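Local atomic coordinates of odorant-binding protein 47 (Anopheles gambiae, PDB entry 3PM2), a protein that binds small hydrophobic odorants and is thought to carry them through the aqueous fluid around the olfactory sensory dendrites of the mosquito. Residues Pro22-Pro27 against Glu58-Ser63; Ser35-Gln40 against Gly53-Glu58. All blocks are in the same frame, centred on the assembly; numbering follows the deposited sequence.

Interaction 1 of 2, residues Pro22-Pro27 against Glu58-Ser63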
# COMPACT_ATOMS: atom_id res chain seq x y z
N PRO A 22 -5.34 -2.46 -10.83
CA PRO A 22 -4.19 -1.75 -11.40
C PRO A 22 -2.98 -1.86 -10.46
O PRO A 22 -3.13 -2.13 -9.25
CB PRO A 22 -4.68 -0.30 -11.46
CG PRO A 22 -6.17 -0.42 -11.53
CD PRO A 22 -6.44 -1.52 -10.56
N PHE A 23 -1.79 -1.66 -11.00
CA PHE A 23 -0.57 -1.71 -10.18
C PHE A 23 0.39 -0.62 -10.61
O PHE A 23 0.30 -0.10 -11.73
CB PHE A 23 0.08 -3.10 -10.27
CG PHE A 23 0.46 -3.54 -11.67
CD1 PHE A 23 1.67 -3.15 -12.24
CD2 PHE A 23 -0.37 -4.39 -12.39
CE1 PHE A 23 2.02 -3.56 -13.52
CE2 PHE A 23 -0.02 -4.81 -13.68
CZ PHE A 23 1.17 -4.39 -14.24
N LEU A 24 1.36 -0.32 -9.75
CA LEU A 24 2.40 0.68 -9.98
C LEU A 24 3.76 -0.03 -10.23
O LEU A 24 4.67 0.57 -10.80
CB LEU A 24 2.38 1.57 -8.71
CG LEU A 24 3.61 2.10 -8.02
CD1 LEU A 24 3.25 3.28 -7.18
CD2 LEU A 24 4.14 1.10 -7.08
N VAL A 25 3.88 -1.30 -9.79
CA VAL A 25 5.10 -2.10 -9.90
C VAL A 25 4.74 -3.52 -10.27
O VAL A 25 3.72 -4.03 -9.81
CB VAL A 25 5.88 -2.02 -8.54
CG1 VAL A 25 6.78 -3.21 -8.31
CG2 VAL A 25 6.71 -0.76 -8.47
N GLU A 26 5.58 -4.18 -11.09
CA GLU A 26 5.39 -5.57 -11.50
C GLU A 26 5.57 -6.48 -10.26
O GLU A 26 6.40 -6.15 -9.41
CB GLU A 26 6.41 -5.93 -12.59
CG GLU A 26 5.98 -7.03 -13.54
CD GLU A 26 4.73 -6.83 -14.37
OE1 GLU A 26 4.61 -5.78 -15.05
OE2 GLU A 26 3.89 -7.76 -14.40
N PRO A 27 4.80 -7.60 -10.12
CA PRO A 27 4.94 -8.47 -8.93
C PRO A 27 6.36 -8.87 -8.53
O PRO A 27 6.63 -8.96 -7.33
CB PRO A 27 4.12 -9.71 -9.30
CG PRO A 27 3.10 -9.21 -10.22
CD PRO A 27 3.72 -8.10 -11.01
N GLU A 58 8.74 2.09 0.67
CA GLU A 58 9.80 2.99 0.20
C GLU A 58 10.67 2.29 -0.86
O GLU A 58 11.04 2.91 -1.86
CB GLU A 58 10.63 3.51 1.37
CG GLU A 58 11.71 4.50 0.93
CD GLU A 58 12.29 5.30 2.07
OE1 GLU A 58 11.52 5.99 2.77
OE2 GLU A 58 13.53 5.26 2.26
N CYS A 59 10.94 0.99 -0.66
CA CYS A 59 11.70 0.15 -1.59
C CYS A 59 11.00 0.13 -2.98
O CYS A 59 11.66 0.33 -4.01
CB CYS A 59 11.87 -1.25 -1.02
SG CYS A 59 12.69 -2.43 -2.12
N VAL A 60 9.65 -0.08 -2.98
CA VAL A 60 8.83 -0.12 -4.18
C VAL A 60 8.91 1.24 -4.87
O VAL A 60 9.09 1.31 -6.09
CB VAL A 60 7.36 -0.50 -3.86
CG1 VAL A 60 6.45 -0.23 -5.06
CG2 VAL A 60 7.23 -1.96 -3.42
N MET A 61 8.78 2.31 -4.11
CA MET A 61 8.82 3.68 -4.67
C MET A 61 10.18 4.01 -5.24
O MET A 61 10.26 4.57 -6.33
CB MET A 61 8.34 4.70 -3.64
CG MET A 61 6.87 4.54 -3.25
SD MET A 61 5.75 4.90 -4.61
CE MET A 61 4.19 5.07 -3.72
N ASN A 62 11.25 3.55 -4.57
CA ASN A 62 12.62 3.72 -5.07
C ASN A 62 12.84 2.89 -6.34
O ASN A 62 13.55 3.35 -7.25
CB ASN A 62 13.67 3.38 -3.99
CG ASN A 62 13.92 4.50 -2.99
OD1 ASN A 62 13.82 5.70 -3.30
ND2 ASN A 62 14.34 4.15 -1.78
N SER A 63 12.20 1.69 -6.44
CA SER A 63 12.38 0.86 -7.64
C SER A 63 11.83 1.54 -8.90
O SER A 63 12.27 1.22 -9.99
CB SER A 63 11.77 -0.54 -7.46
OG SER A 63 10.37 -0.55 -7.69

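Interaction 2 of 2, residues Ser35-Gln40 against Gly53-Glu58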
# COMPACT_ATOMS: atom_id res chain seq x y z
N SER A 35 10.44 -9.31 0.46
CA SER A 35 11.43 -10.20 1.09
C SER A 35 12.46 -9.41 1.94
O SER A 35 12.78 -9.79 3.08
CB SER A 35 12.12 -11.04 0.01
OG SER A 35 13.08 -11.92 0.57
N LYS A 36 12.95 -8.28 1.40
CA LYS A 36 13.97 -7.46 2.08
C LYS A 36 13.50 -6.85 3.40
O LYS A 36 14.27 -6.86 4.37
CB LYS A 36 14.41 -6.34 1.13
CG LYS A 36 15.70 -5.66 1.55
CD LYS A 36 16.08 -4.60 0.54
CE LYS A 36 17.35 -3.89 0.91
NZ LYS A 36 17.47 -2.59 0.19
N TRP A 37 12.26 -6.33 3.43
CA TRP A 37 11.73 -5.54 4.54
C TRP A 37 10.56 -6.06 5.34
O TRP A 37 10.22 -5.44 6.35
CB TRP A 37 11.41 -4.12 4.04
CG TRP A 37 12.58 -3.38 3.48
CD1 TRP A 37 12.80 -3.05 2.17
CD2 TRP A 37 13.71 -2.89 4.20
NE1 TRP A 37 13.97 -2.34 2.05
CE2 TRP A 37 14.53 -2.19 3.29
CE3 TRP A 37 14.06 -2.89 5.56
CZ2 TRP A 37 15.71 -1.56 3.67
CZ3 TRP A 37 15.25 -2.28 5.94
CH2 TRP A 37 16.05 -1.61 5.01
N ILE A 38 9.94 -7.19 4.94
CA ILE A 38 8.78 -7.68 5.71
C ILE A 38 9.06 -7.96 7.21
O ILE A 38 8.21 -7.69 8.04
CB ILE A 38 8.04 -8.87 5.01
CG1 ILE A 38 6.66 -9.16 5.65
CG2 ILE A 38 8.93 -10.13 4.95
CD1 ILE A 38 5.64 -8.04 5.54
N GLY A 39 10.26 -8.44 7.49
CA GLY A 39 10.72 -8.79 8.83
C GLY A 39 10.58 -7.61 9.78
O GLY A 39 9.85 -7.68 10.78
N GLN A 40 11.21 -6.51 9.42
CA GLN A 40 11.13 -5.32 10.24
C GLN A 40 9.75 -4.68 10.14
O GLN A 40 9.31 -4.08 11.12
CB GLN A 40 12.30 -4.35 10.03
CG GLN A 40 12.26 -3.49 8.77
CD GLN A 40 12.94 -2.16 9.04
OE1 GLN A 40 14.06 -2.09 9.59
NE2 GLN A 40 12.29 -1.06 8.64
N GLY A 53 7.29 4.43 9.38
CA GLY A 53 7.31 4.33 7.93
C GLY A 53 7.57 2.93 7.43
O GLY A 53 8.41 2.21 7.98
N CYS A 54 6.83 2.51 6.41
CA CYS A 54 6.95 1.16 5.87
C CYS A 54 8.09 1.11 4.83
O CYS A 54 8.01 1.76 3.78
CB CYS A 54 5.63 0.72 5.27
SG CYS A 54 5.75 -0.86 4.42
N CYS A 55 9.15 0.33 5.13
CA CYS A 55 10.28 0.22 4.20
C CYS A 55 9.98 -0.59 2.96
O CYS A 55 10.62 -0.37 1.93
CB CYS A 55 11.53 -0.30 4.90
SG CYS A 55 12.27 0.90 6.06
N VAL A 56 9.01 -1.54 3.04
CA VAL A 56 8.61 -2.31 1.87
C VAL A 56 8.16 -1.29 0.80
O VAL A 56 8.58 -1.37 -0.35
CB VAL A 56 7.45 -3.32 2.18
CG1 VAL A 56 6.91 -3.96 0.89
CG2 VAL A 56 7.89 -4.40 3.17
N ALA A 57 7.30 -0.33 1.20
CA ALA A 57 6.77 0.70 0.28
C ALA A 57 7.82 1.65 -0.21
O ALA A 57 7.81 2.01 -1.40
CB ALA A 57 5.64 1.47 0.96
N GLU A 58 8.74 2.09 0.67
CA GLU A 58 9.80 2.99 0.20
C GLU A 58 10.67 2.29 -0.86
O GLU A 58 11.04 2.91 -1.86
CB GLU A 58 10.63 3.51 1.37
CG GLU A 58 11.71 4.50 0.93
CD GLU A 58 12.29 5.30 2.07
OE1 GLU A 58 11.52 5.99 2.77
OE2 GLU A 58 13.53 5.26 2.26
O HOH W 1 9.55 -1.13 7.39

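Interaction 1 of 2, residues Pro22-Pro27 against Glu58-Ser63
Leu24 and Val25 reach from the loop ahead of helix 27-44 and meet Val60, Met61 and Ser63 on helix 55-63. The contact is apolar, and Val60 is its centre. Its CG1 methyl, anti to the backbone N (chi1 168°), points at the loop and touches both loop residues. Leu24 CD2 lies 3.3 Å from Val60 CG1, and Val25 CG2 lies 3.5 Å from Val60 CG1. Both are closer than usual for carbon pairs, so this is the tight part of the contact. Leu24 uses its other branch on Met61, with CD1 3.9 Å from SD. The two chains cross there at about a right angle. Met61 leaves the helix heading away from the loop, but the bend in its chain (chi2 -67°) brings the thioether end back to Leu24.

The looser side is at Ser63, which is exposed. Its OG rests 3.7 Å from Val25 CG2 as a packing contact. The same hydroxyl donates a hydrogen bond back into its own helix, with OG 2.8 Å from Val60 O, which keeps it turned to the helix backbone.

Leu24 and Val60 are both buried against Leu138 of helix 133-147. Leu24 also packs on Leu77 and Tyr81 of helix 74-85, and Met61 on Tyr67 of strand 67-68. The Leu24 side chain thus sits among helices 55-63, 74-85 and 133-147.

Interaction 2 of 2, residues Ser35-Gln40 against Gly53-Glu58
Trp37 and Cys55 both turn the outer atom of the first torsion beside their backbone N (chi1 -59° and -70°), which lays the Cys55 side chain over one face of the indole. Cys55 CB is 3.7 Å from the centroid of the five-membered ring of Trp37, a CH-pi contact. Cys55 SG lies farther along the same face, 4.3 Å from the centroid of the six-membered ring of Trp37 and 13° off its normal. This is a sulfur-aromatic contact. Lys36 CG lies against the opposite face, so the indole is held between its neighbour in sequence and the second helix.

Val56 packs beside the base of the ring, with CG2 3.6 Å from Trp37 CB. The backbones come close here: the CA atoms of Trp37 and Val56 are 5.2 Å apart.

Gln40 bends at chi2 and brings its amide to the cysteine, with NE2 3.2 Å from Cys55 SG. A water joins the same two residues. It accepts from Gln40 NE2 at 3.0 Å and from Cys55 N at 2.7 Å, and so occupies an amide N-H in the first turn of helix 55-63. The other end of the Gln40 amide, OE1, takes a hydrogen bond from Gln128 N. Cys54 is the N-cap residue of this helix, and its SG accepts a weak bond from Ala57 N.

Cys55 SG is also half of the disulfide to Cys130. The contact is a helix-helix packing site built round a cystine, in the mostly helical, disulfide-rich fold of a C-plus class odorant-binding protein.

In the fold
Interactions 1 and 2 use successive turns of helix 55-63; their ranges overlap at Glu58, which takes part in neither contact. Their centres are 12 Å apart. They also touch directly, since Cys59 CB packs 3.8 Å from Trp37 CD1. Helix 55-63 thus meets the loop before helix 27-44 through its later residues and the body of that helix through its first turn. Two disulfides reinforce this region: Cys33-Cys59 ties the two helices together, and Cys55-Cys130 ties the start of helix 55-63 to the loop before helix 133-147. The contact centres lie about 10 and 11 Å from the chain centre. Three of five touching residues are buried in interaction 1, two in interaction 2.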